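Local coordinates for protein exosome complex component Rrp42 (Pyrococcus abyssi, PDB 2PO1) that probably serves as a non-catalytic component of the RNA-degrading exosome and contributes to the structuring of the Rrp41 active site, at residues Ile18-Lys23 and Ile204-Val209; Glu40-Gly44 and Ala162-Asn166; Val45-Gly51 and Leu63-Thr68. All coordinates share one frame; numbering follows the deposited sequence.

Interaction 1 (Ile18-Lys23 and Ile204-Val209)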
ATOM      1  N   ILE C  18     -20.957  34.913   8.472  1.00 29.97           N
ATOM      2  CA  ILE C  18     -20.018  34.729   9.574  1.00 30.14           C
ATOM      3  C   ILE C  18     -19.093  35.960   9.785  1.00 31.73           C
ATOM      4  O   ILE C  18     -19.012  36.449  10.894  1.00 31.24           O
ATOM      5  CB  ILE C  18     -19.329  33.395   9.481  1.00 27.60           C
ATOM      6  CG1 ILE C  18     -20.385  32.286   9.599  1.00 27.30           C
ATOM      7  CG2 ILE C  18     -18.265  33.230  10.529  1.00 27.44           C
ATOM      8  CD1 ILE C  18     -19.814  30.882   9.400  1.00 26.60           C
ATOM      9  N   ILE C  19     -18.452  36.491   8.744  1.00 32.93           N
ATOM     10  CA  ILE C  19     -17.616  37.671   8.951  1.00 35.59           C
ATOM     11  C   ILE C  19     -18.380  38.836   9.520  1.00 37.95           C
ATOM     12  O   ILE C  19     -17.903  39.496  10.437  1.00 40.18           O
ATOM     13  CB  ILE C  19     -16.882  38.111   7.689  1.00 37.29           C
ATOM     14  CG1 ILE C  19     -15.538  37.382   7.593  1.00 39.85           C
ATOM     15  CG2 ILE C  19     -16.634  39.625   7.692  1.00 39.00           C
ATOM     16  CD1 ILE C  19     -14.925  37.557   6.214  1.00 47.70           C
ATOM     17  N   ASN C  20     -19.580  39.092   8.990  1.00 38.67           N
ATOM     18  CA  ASN C  20     -20.342  40.236   9.379  1.00 38.97           C
ATOM     19  C   ASN C  20     -20.837  40.083  10.787  1.00 38.67           C
ATOM     20  O   ASN C  20     -20.797  41.039  11.539  1.00 39.89           O
ATOM     21  CB  ASN C  20     -21.491  40.509   8.396  1.00 39.86           C
ATOM     22  CG  ASN C  20     -21.001  41.019   7.062  1.00 40.58           C
ATOM     23  OD1 ASN C  20     -19.800  40.957   6.780  1.00 41.30           O
ATOM     24  ND2 ASN C  20     -21.923  41.510   6.209  1.00 39.53           N
ATOM     25  N   LEU C  21     -21.334  38.908  11.142  1.00 36.87           N
ATOM     26  CA  LEU C  21     -21.681  38.659  12.524  1.00 38.16           C
ATOM     27  C   LEU C  21     -20.474  38.928  13.413  1.00 38.04           C
ATOM     28  O   LEU C  21     -20.599  39.584  14.444  1.00 38.14           O
ATOM     29  CB  LEU C  21     -22.116  37.219  12.738  1.00 36.63           C
ATOM     30  CG  LEU C  21     -23.601  36.905  12.704  1.00 39.03           C
ATOM     31  CD1 LEU C  21     -23.814  35.456  13.004  1.00 40.53           C
ATOM     32  CD2 LEU C  21     -24.349  37.729  13.676  1.00 45.34           C
ATOM     33  N   LEU C  22     -19.303  38.447  12.987  1.00 37.30           N
ATOM     34  CA  LEU C  22     -18.090  38.640  13.768  1.00 38.58           C
ATOM     35  C   LEU C  22     -17.819  40.086  14.021  1.00 41.55           C
ATOM     36  O   LEU C  22     -17.452  40.453  15.133  1.00 42.01           O
ATOM     37  CB  LEU C  22     -16.895  38.026  13.084  1.00 37.39           C
ATOM     38  CG  LEU C  22     -16.554  36.593  13.417  1.00 34.45           C
ATOM     39  CD1 LEU C  22     -15.137  36.413  12.938  1.00 35.05           C
ATOM     40  CD2 LEU C  22     -16.676  36.291  14.904  1.00 32.81           C
ATOM     41  N   LYS C  23     -18.030  40.919  12.998  1.00 44.38           N
ATOM     42  CA  LYS C  23     -17.921  42.390  13.139  1.00 47.17           C
ATOM     43  C   LYS C  23     -18.836  42.965  14.212  1.00 49.44           C
ATOM     44  O   LYS C  23     -18.562  44.028  14.788  1.00 51.51           O
ATOM     45  CB  LYS C  23     -18.200  43.074  11.797  1.00 49.69           C
ATOM     46  CG  LYS C  23     -16.983  43.208  10.851  1.00 49.79           C
ATOM     47  CD  LYS C  23     -16.160  41.935  10.708  1.00 51.05           C
ATOM     48  CE  LYS C  23     -15.042  42.093   9.653  1.00 51.41           C
ATOM     49  NZ  LYS C  23     -15.535  42.704   8.376  1.00 54.44           N
ATOM     50  N   ILE C 204     -10.558  34.535  11.710  1.00 26.63           N
ATOM     51  CA  ILE C 204     -11.527  34.921  10.668  1.00 27.69           C
ATOM     52  C   ILE C 204     -11.458  36.430  10.501  1.00 29.34           C
ATOM     53  O   ILE C 204     -11.843  37.179  11.398  1.00 30.44           O
ATOM     54  CB  ILE C 204     -12.941  34.477  11.051  1.00 27.20           C
ATOM     55  CG1 ILE C 204     -12.923  32.990  11.434  1.00 25.91           C
ATOM     56  CG2 ILE C 204     -13.935  34.813   9.937  1.00 30.02           C
ATOM     57  CD1 ILE C 204     -14.274  32.417  11.925  1.00 26.03           C
ATOM     58  N   GLY C 205     -10.932  36.871   9.363  1.00 29.66           N
ATOM     59  CA  GLY C 205     -10.552  38.262   9.204  1.00 32.14           C
ATOM     60  C   GLY C 205      -9.540  38.633  10.278  1.00 33.24           C
ATOM     61  O   GLY C 205      -8.505  37.979  10.423  1.00 32.89           O
ATOM     62  N   ASN C 206      -9.837  39.667  11.052  1.00 34.30           N
ATOM     63  CA  ASN C 206      -8.900  40.124  12.066  1.00 35.42           C
ATOM     64  C   ASN C 206      -9.290  39.669  13.454  1.00 33.50           C
ATOM     65  O   ASN C 206      -8.877  40.242  14.450  1.00 33.34           O
ATOM     66  CB  ASN C 206      -8.727  41.636  11.990  1.00 37.59           C
ATOM     67  CG  ASN C 206      -7.808  42.035  10.854  1.00 41.82           C
ATOM     68  OD1 ASN C 206      -7.029  41.214  10.344  1.00 44.26           O
ATOM     69  ND2 ASN C 206      -7.898  43.293  10.438  1.00 47.80           N
ATOM     70  N   ILE C 207     -10.068  38.611  13.501  1.00 31.44           N
ATOM     71  CA  ILE C 207     -10.652  38.175  14.743  1.00 32.03           C
ATOM     72  C   ILE C 207     -10.332  36.700  14.977  1.00 29.98           C
ATOM     73  O   ILE C 207     -10.541  35.855  14.087  1.00 28.57           O
ATOM     74  CB  ILE C 207     -12.179  38.361  14.679  1.00 32.43           C
ATOM     75  CG1 ILE C 207     -12.544  39.828  14.837  1.00 35.50           C
ATOM     76  CG2 ILE C 207     -12.825  37.604  15.783  1.00 32.82           C
ATOM     77  CD1 ILE C 207     -13.894  40.157  14.257  1.00 39.06           C
ATOM     78  N   LEU C 208      -9.839  36.383  16.179  1.00 29.15           N
ATOM     79  CA  LEU C 208      -9.706  34.994  16.605  1.00 27.11           C
ATOM     80  C   LEU C 208     -10.845  34.590  17.487  1.00 26.55           C
ATOM     81  O   LEU C 208     -11.251  35.311  18.386  1.00 27.70           O
ATOM     82  CB  LEU C 208      -8.406  34.701  17.355  1.00 26.34           C
ATOM     83  CG  LEU C 208      -7.023  35.168  16.898  1.00 30.88           C
ATOM     84  CD1 LEU C 208      -5.977  34.246  17.373  1.00 25.84           C
ATOM     85  CD2 LEU C 208      -6.862  35.385  15.407  1.00 26.71           C
ATOM     86  N   VAL C 209     -11.299  33.373  17.272  1.00 24.05           N
ATOM     87  CA  VAL C 209     -12.497  32.881  17.909  1.00 23.58           C
ATOM     88  C   VAL C 209     -12.097  31.465  18.354  1.00 23.72           C
ATOM     89  O   VAL C 209     -11.582  30.649  17.546  1.00 21.31           O
ATOM     90  CB  VAL C 209     -13.549  32.961  16.809  1.00 24.33           C
ATOM     91  CG1 VAL C 209     -13.841  31.619  16.041  1.00 20.75           C
ATOM     92  CG2 VAL C 209     -14.674  33.903  17.062  1.00 26.14           C
TER

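Interaction 2 (Glu40-Gly44 and Ala162-Asn166)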
ATOM      1  N   GLU C  40     -18.964  17.868  26.556  1.00 25.31           N
ATOM      2  CA  GLU C  40     -19.335  16.664  27.293  1.00 28.63           C
ATOM      3  C   GLU C  40     -18.122  15.767  27.291  1.00 26.14           C
ATOM      4  O   GLU C  40     -17.614  15.474  26.239  1.00 25.78           O
ATOM      5  CB  GLU C  40     -20.481  15.921  26.596  1.00 28.03           C
ATOM      6  CG  GLU C  40     -21.883  16.361  26.952  1.00 34.53           C
ATOM      7  CD  GLU C  40     -22.979  15.459  26.301  1.00 36.76           C
ATOM      8  OE1 GLU C  40     -23.882  16.011  25.618  1.00 44.41           O
ATOM      9  OE2 GLU C  40     -22.929  14.206  26.458  1.00 42.50           O
ATOM     10  N   ILE C  41     -17.635  15.363  28.463  1.00 26.99           N
ATOM     11  CA  ILE C  41     -16.519  14.414  28.539  1.00 24.62           C
ATOM     12  C   ILE C  41     -17.053  13.240  29.333  1.00 25.74           C
ATOM     13  O   ILE C  41     -17.650  13.413  30.408  1.00 25.30           O
ATOM     14  CB  ILE C  41     -15.281  15.015  29.232  1.00 23.99           C
ATOM     15  CG1 ILE C  41     -14.819  16.257  28.475  1.00 22.04           C
ATOM     16  CG2 ILE C  41     -14.138  13.975  29.271  1.00 24.91           C
ATOM     17  CD1 ILE C  41     -13.832  17.052  29.227  1.00 21.80           C
ATOM     18  N   GLU C  42     -16.952  12.060  28.758  1.00 23.36           N
ATOM     19  CA  GLU C  42     -17.345  10.878  29.470  1.00 27.12           C
ATOM     20  C   GLU C  42     -16.304   9.846  29.267  1.00 26.48           C
ATOM     21  O   GLU C  42     -16.025   9.445  28.132  1.00 25.89           O
ATOM     22  CB  GLU C  42     -18.679  10.337  28.999  1.00 28.43           C
ATOM     23  CG  GLU C  42     -19.251   9.332  30.015  1.00 34.76           C
ATOM     24  CD  GLU C  42     -20.518   8.665  29.558  1.00 40.87           C
ATOM     25  OE1 GLU C  42     -20.950   7.718  30.246  1.00 46.32           O
ATOM     26  OE2 GLU C  42     -21.087   9.085  28.523  1.00 43.13           O
ATOM     27  N   VAL C  43     -15.766   9.368  30.373  1.00 27.10           N
ATOM     28  CA  VAL C  43     -14.542   8.578  30.383  1.00 26.69           C
ATOM     29  C   VAL C  43     -14.869   7.120  30.698  1.00 26.14           C
ATOM     30  O   VAL C  43     -15.869   6.832  31.331  1.00 28.12           O
ATOM     31  CB  VAL C  43     -13.579   9.323  31.334  1.00 26.91           C
ATOM     32  CG1 VAL C  43     -13.138   8.531  32.489  1.00 30.71           C
ATOM     33  CG2 VAL C  43     -12.476   9.948  30.567  1.00 24.56           C
ATOM     34  N   GLY C  44     -14.122   6.182  30.145  1.00 25.36           N
ATOM     35  CA  GLY C  44     -14.333   4.780  30.490  1.00 25.59           C
ATOM     36  C   GLY C  44     -15.507   4.135  29.801  1.00 25.92           C
ATOM     37  O   GLY C  44     -16.038   3.137  30.263  1.00 26.94           O
ATOM     38  N   ALA C 162      -7.988  12.705  28.617  1.00 18.37           N
ATOM     39  CA  ALA C 162      -8.998  12.182  29.540  1.00 20.03           C
ATOM     40  C   ALA C 162      -8.956  10.660  29.499  1.00 19.63           C
ATOM     41  O   ALA C 162      -9.154  10.000  30.512  1.00 21.02           O
ATOM     42  CB  ALA C 162     -10.413  12.729  29.201  1.00 20.02           C
ATOM     43  N   ALA C 163      -8.686  10.074  28.334  1.00 19.23           N
ATOM     44  CA  ALA C 163      -8.683   8.613  28.231  1.00 18.38           C
ATOM     45  C   ALA C 163      -7.447   8.082  29.001  1.00 19.55           C
ATOM     46  O   ALA C 163      -7.521   7.109  29.756  1.00 21.53           O
ATOM     47  CB  ALA C 163      -8.662   8.194  26.774  1.00 18.26           C
ATOM     48  N   LEU C 164      -6.315   8.780  28.880  1.00 19.63           N
ATOM     49  CA  LEU C 164      -5.068   8.386  29.590  1.00 19.67           C
ATOM     50  C   LEU C 164      -5.243   8.471  31.107  1.00 20.90           C
ATOM     51  O   LEU C 164      -4.779   7.599  31.882  1.00 22.32           O
ATOM     52  CB  LEU C 164      -3.946   9.305  29.105  1.00 19.25           C
ATOM     53  CG  LEU C 164      -3.421   8.949  27.736  1.00 19.40           C
ATOM     54  CD1 LEU C 164      -2.535  10.075  27.338  1.00 19.89           C
ATOM     55  CD2 LEU C 164      -2.576   7.681  27.869  1.00 19.50           C
ATOM     56  N   LEU C 165      -5.933   9.516  31.545  1.00 20.22           N
ATOM     57  CA  LEU C 165      -6.262   9.655  32.958  1.00 23.11           C
ATOM     58  C   LEU C 165      -7.205   8.563  33.389  1.00 23.66           C
ATOM     59  O   LEU C 165      -7.136   8.124  34.489  1.00 21.98           O
ATOM     60  CB  LEU C 165      -6.902  10.996  33.266  1.00 22.31           C
ATOM     61  CG  LEU C 165      -5.905  12.156  33.165  1.00 21.89           C
ATOM     62  CD1 LEU C 165      -6.697  13.446  32.991  1.00 20.67           C
ATOM     63  CD2 LEU C 165      -4.955  12.170  34.374  1.00 21.93           C
ATOM     64  N   ASN C 166      -8.078   8.128  32.489  1.00 22.77           N
ATOM     65  CA  ASN C 166      -9.022   7.042  32.775  1.00 23.77           C
ATOM     66  C   ASN C 166      -8.411   5.644  32.760  1.00 24.40           C
ATOM     67  O   ASN C 166      -9.034   4.665  33.219  1.00 27.10           O
ATOM     68  CB  ASN C 166     -10.114   7.062  31.698  1.00 22.38           C
ATOM     69  CG  ASN C 166     -11.116   5.970  31.869  1.00 22.48           C
ATOM     70  OD1 ASN C 166     -11.291   5.184  30.998  1.00 23.63           O
ATOM     71  ND2 ASN C 166     -11.796   5.936  33.013  1.00 24.12           N
TER

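Interaction 3 (Val45-Gly51 and Leu63-Thr68)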
ATOM      1  N   VAL C  45     -15.877   4.696  28.658  1.00 25.70           N
ATOM      2  CA  VAL C  45     -17.050   4.263  27.899  1.00 26.10           C
ATOM      3  C   VAL C  45     -16.792   2.957  27.108  1.00 24.63           C
ATOM      4  O   VAL C  45     -17.729   2.238  26.802  1.00 24.63           O
ATOM      5  CB  VAL C  45     -17.533   5.393  26.926  1.00 24.85           C
ATOM      6  CG1 VAL C  45     -17.926   6.611  27.686  1.00 27.95           C
ATOM      7  CG2 VAL C  45     -16.448   5.762  25.942  1.00 22.69           C
ATOM      8  N   ILE C  46     -15.535   2.685  26.736  1.00 23.32           N
ATOM      9  CA  ILE C  46     -15.189   1.423  26.065  1.00 22.25           C
ATOM     10  C   ILE C  46     -14.503   0.537  27.121  1.00 24.82           C
ATOM     11  O   ILE C  46     -13.285   0.634  27.360  1.00 22.44           O
ATOM     12  CB  ILE C  46     -14.258   1.587  24.824  1.00 21.74           C
ATOM     13  CG1 ILE C  46     -14.842   2.577  23.795  1.00 20.01           C
ATOM     14  CG2 ILE C  46     -14.014   0.246  24.198  1.00 18.49           C
ATOM     15  CD1 ILE C  46     -16.276   2.228  23.329  1.00 16.62           C
ATOM     16  N   GLU C  47     -15.292  -0.317  27.766  1.00 27.35           N
ATOM     17  CA  GLU C  47     -14.823  -0.913  29.008  1.00 32.03           C
ATOM     18  C   GLU C  47     -13.773  -1.993  28.726  1.00 32.95           C
ATOM     19  O   GLU C  47     -12.939  -2.327  29.566  1.00 35.04           O
ATOM     20  CB  GLU C  47     -15.996  -1.355  29.917  1.00 33.81           C
ATOM     21  CG  GLU C  47     -16.912  -2.468  29.364  1.00 38.99           C
ATOM     22  CD  GLU C  47     -18.112  -1.953  28.519  1.00 43.60           C
ATOM     23  OE1 GLU C  47     -18.121  -0.769  28.088  1.00 41.64           O
ATOM     24  OE2 GLU C  47     -19.059  -2.764  28.291  1.00 46.85           O
ATOM     25  N   LYS C  48     -13.795  -2.506  27.512  1.00 33.26           N
ATOM     26  CA  LYS C  48     -12.769  -3.394  27.070  1.00 33.36           C
ATOM     27  C   LYS C  48     -11.425  -2.701  26.982  1.00 31.22           C
ATOM     28  O   LYS C  48     -10.422  -3.298  27.321  1.00 33.92           O
ATOM     29  CB  LYS C  48     -13.134  -4.036  25.741  1.00 33.05           C
ATOM     30  CG  LYS C  48     -14.134  -5.194  25.924  1.00 36.83           C
ATOM     31  CD  LYS C  48     -14.151  -6.048  24.661  1.00 37.45           C
ATOM     32  CE  LYS C  48     -15.070  -7.216  24.859  1.00 39.76           C
ATOM     33  NZ  LYS C  48     -14.743  -8.337  23.888  1.00 38.54           N
ATOM     34  N   ALA C  49     -11.375  -1.470  26.514  1.00 27.85           N
ATOM     35  CA  ALA C  49     -10.121  -0.747  26.465  1.00 25.39           C
ATOM     36  C   ALA C  49      -9.639  -0.495  27.899  1.00 25.26           C
ATOM     37  O   ALA C  49     -10.415  -0.594  28.866  1.00 25.55           O
ATOM     38  CB  ALA C  49     -10.321   0.619  25.726  1.00 20.96           C
ATOM     39  N   GLU C  50      -8.381  -0.107  28.003  1.00 23.96           N
ATOM     40  CA  GLU C  50      -7.746   0.137  29.282  1.00 25.25           C
ATOM     41  C   GLU C  50      -8.178   1.515  29.746  1.00 24.61           C
ATOM     42  O   GLU C  50      -8.443   1.754  30.946  1.00 27.85           O
ATOM     43  CB  GLU C  50      -6.239   0.001  29.108  1.00 24.86           C
ATOM     44  CG  GLU C  50      -5.726  -1.439  29.138  1.00 26.98           C
ATOM     45  CD  GLU C  50      -6.106  -2.325  27.947  1.00 32.74           C
ATOM     46  OE1 GLU C  50      -6.919  -3.284  28.068  1.00 36.25           O
ATOM     47  OE2 GLU C  50      -5.551  -2.140  26.869  1.00 28.81           O
ATOM     48  N   GLY C  51      -8.322   2.421  28.793  1.00 22.51           N
ATOM     49  CA  GLY C  51      -8.904   3.722  29.079  1.00 20.84           C
ATOM     50  C   GLY C  51      -9.663   4.183  27.875  1.00 19.38           C
ATOM     51  O   GLY C  51      -9.418   3.725  26.760  1.00 19.07           O
ATOM     52  N   LEU C  63     -14.027   9.705  20.041  1.00 16.58           N
ATOM     53  CA  LEU C  63     -13.793   8.675  21.032  1.00 15.65           C
ATOM     54  C   LEU C  63     -12.357   8.377  21.001  1.00 17.20           C
ATOM     55  O   LEU C  63     -11.784   8.108  19.895  1.00 17.16           O
ATOM     56  CB  LEU C  63     -14.396   7.372  20.528  1.00 18.00           C
ATOM     57  CG  LEU C  63     -15.174   6.450  21.433  1.00 18.37           C
ATOM     58  CD1 LEU C  63     -15.433   5.043  20.759  1.00 16.40           C
ATOM     59  CD2 LEU C  63     -14.724   6.419  22.956  1.00 20.95           C
ATOM     60  N   VAL C  64     -11.760   8.262  22.175  1.00 17.46           N
ATOM     61  CA  VAL C  64     -10.388   7.789  22.225  1.00 17.23           C
ATOM     62  C   VAL C  64     -10.341   6.590  23.092  1.00 17.91           C
ATOM     63  O   VAL C  64     -10.989   6.529  24.173  1.00 18.79           O
ATOM     64  CB  VAL C  64      -9.416   8.884  22.816  1.00 18.34           C
ATOM     65  CG1 VAL C  64      -7.995   8.308  23.088  1.00 15.86           C
ATOM     66  CG2 VAL C  64      -9.359   9.967  21.876  1.00 11.79           C
ATOM     67  N   GLY C  65      -9.628   5.590  22.606  1.00 17.97           N
ATOM     68  CA  GLY C  65      -9.433   4.363  23.389  1.00 18.08           C
ATOM     69  C   GLY C  65      -7.953   4.255  23.676  1.00 19.51           C
ATOM     70  O   GLY C  65      -7.132   4.642  22.835  1.00 18.75           O
ATOM     71  N   ILE C  66      -7.607   3.787  24.884  1.00 20.32           N
ATOM     72  CA  ILE C  66      -6.220   3.523  25.247  1.00 20.28           C
ATOM     73  C   ILE C  66      -6.093   2.058  25.370  1.00 21.05           C
ATOM     74  O   ILE C  66      -6.884   1.428  26.047  1.00 21.92           O
ATOM     75  CB  ILE C  66      -5.832   4.163  26.616  1.00 21.15           C
ATOM     76  CG1 ILE C  66      -6.101   5.678  26.612  1.00 20.20           C
ATOM     77  CG2 ILE C  66      -4.408   3.809  26.977  1.00 22.14           C
ATOM     78  CD1 ILE C  66      -5.276   6.530  25.658  1.00 15.90           C
ATOM     79  N   LYS C  67      -5.172   1.477  24.618  1.00 20.00           N
ATOM     80  CA  LYS C  67      -4.873   0.072  24.814  1.00 21.75           C
ATOM     81  C   LYS C  67      -3.414  -0.010  25.039  1.00 21.34           C
ATOM     82  O   LYS C  67      -2.660   0.629  24.318  1.00 20.12           O
ATOM     83  CB  LYS C  67      -5.117  -0.732  23.537  1.00 20.66           C
ATOM     84  CG  LYS C  67      -6.462  -0.624  22.961  1.00 22.76           C
ATOM     85  CD  LYS C  67      -7.371  -1.459  23.766  1.00 20.50           C
ATOM     86  CE  LYS C  67      -7.225  -2.880  23.250  1.00 23.93           C
ATOM     87  NZ  LYS C  67      -8.065  -3.680  24.110  1.00 24.28           N
ATOM     88  N   THR C  68      -3.012  -0.838  25.998  1.00 22.36           N
ATOM     89  CA  THR C  68      -1.615  -1.008  26.321  1.00 22.87           C
ATOM     90  C   THR C  68      -1.210  -2.463  26.173  1.00 24.04           C
ATOM     91  O   THR C  68      -2.021  -3.361  26.318  1.00 25.09           O
ATOM     92  CB  THR C  68      -1.390  -0.599  27.736  1.00 23.82           C
ATOM     93  OG1 THR C  68      -2.072  -1.536  28.564  1.00 27.18           O
ATOM     94  CG2 THR C  68      -1.973   0.776  27.952  1.00 19.94           C
TER
HETATM   95  O   HOH W   1      -5.009  -4.266  25.724  1.00 30.90           O

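Interaction 1 (Ile18-Lys23 and Ile204-Val209)
Leu22 packs its isobutyl end from helix 13-23 against Ile204, Ile207 and Val209 through apolar contacts. Leu22 CD1 lies against both the branch carbon and a methyl of Ile204, 3.5 Å from CB, tighter than usual, and 3.6 Å from CG2, the two side chains at about a right angle. The other branch diverges, Leu22 CD2 touching Val209 CG2 at 3.8 Å. Ile207 runs past Leu22 in the opposite direction, its CG2 3.9 Å from Leu22 CD1, while its CD1 rests against Leu22 O. The chi1 of Ile204 (-51°) sets CG1 beside the backbone N and turns CG2 to the helix, where it also receives Ile19 CG1 at 3.8 Å. An alanine in place of Leu22 is likely to open a gap among Ile204, Ile207 and Val209, leaving these side chains without the methyls that hold them against the helix.

No hydrogen bond crosses the contact; the polar bonds shape the turn. Ile207 N to Ile204 O (3.1 Å) closes a type II' turn, and Ile204 N returns a bond to Ile207 O (2.7 Å). Gly205 takes the positive phi this turn requires (58°), and its N is bonded to Asp221. Phe33 also touches Leu22, and helix 214-219 contacts Ile18, Ile204 and Val209. The whole is an N-terminal helix across a beta hairpin with a two-residue loop, at the edge of a four-stranded antiparallel sheet.

Interaction 2 (Glu40-Gly44 and Ala162-Asn166)
Ile41 and Val43 meet Ala162, and Val43 also Asn166, in a helix-on-sheet contact, where the C-terminal part of helix 152-166 packs on strand 39-43, an edge strand of the five-stranded mixed sheet within this chain, in the first RNase PH-family domain. The short axes approach to 8.7 Å and run nearly alongside each other, 28° apart. Alternation along the strand directs Ile41 and Val43 to the helix and Glu42 away from it.

Ala162 CB takes both branched side chains: Val43 CG2 at 3.7 Å and Ile41 CG2 at 3.9 Å. Val43 CG2 is also close to Ala162 O, which already accepts the helix bond from Asn166 N. Further on, the side chains of Val43 and Asn166 run side by side, pointing opposite ways, with Val43 CG1 lying 3.5 Å from Asn166 CB. The nearer approach of Val43 CG1 to the Asn166 amide is unusually short, and as the valine is also far from a staggered rotamer, that detail is doubtful. Ala53 of the neighbouring strand touches Val43 and Ala162, and Ile268 of helix 247-275 lies against Ile41.

At the polar end the strand gives way to Gly44, which adopts positive phi (79°). With CG anti to the backbone N (chi1 178°), Asn166 brings OD1 to 3.1 Å from Gly44 CA; the same oxygen accepts a hydrogen bond from Ser52 N.

Interaction 3 (Val45-Gly51 and Leu63-Thr68)
A classic beta bulge, in which Glu50 and Gly51 together face Ile66, starts the antiparallel pairing of strands 51-57 and 60-71. Ile66 O accepts from both bulge amides, from Glu50 N at 2.9 Å, nearly in line with the carbonyl, and from Gly51 N at 3.3 Å, tilted from the carbonyl plane. Ile66 N returns a 2.6 Å bond to Gly51 O, approaching from above that carbonyl's plane. A side chain at Gly51 would come close to Ile66 CG1.

The Glu50 side chain, bent at chi2 (69°), turns along the partner strand. Its OE2 accepts from Thr68 N at 3.0 Å on the anti side, slightly out of the carboxylate plane, a bond that helps hold the carboxylate beside the strand; a water lies near both OE2 and Thr68 O. Lys67, bent at chi2 and chi3, crosses Glu50 at about a right angle; its NZ stays 4.0 Å from Glu50 OE2, too far for a salt bridge, and hydrogen-bonds instead to the backbone of another protein's chain. The nearby charges probably still attract.

At the other end the contact is apolar: Leu63 CD2 touches Val45 CG2 at 3.5 Å, and Leu63 CD1 meets Ile46 CD1 at 3.9 Å. The other protein also packs on Leu63 and forms a salt bridge with Lys48, and bound nucleic acid comes within about 4 Å of the contact. The arrangement is that of a beta hairpin entered through a bulge, here at a subunit interface beside bound nucleic acid.

Interactions 2 and 3 hold the same five-stranded sheet, their centres about 9 Å apart, and they touch: Ala163 packs on Val64 and Ile66, and Asn166 on Gly51. Residues 40-44 run directly into 45-51, with one contact facing helix 152-166 and the other facing strand 60-71. Interaction 3 is the more buried and the more polar, dominated by backbone bonds and placed against another protein. Interaction 2 is partly buried and mainly apolar. Interaction 1, about 38 Å from interaction 3 between centres and across the chain's centre, is partly buried and held by apolar side chains with no hydrogen bond across it, joining an N-terminal helix to a different sheet.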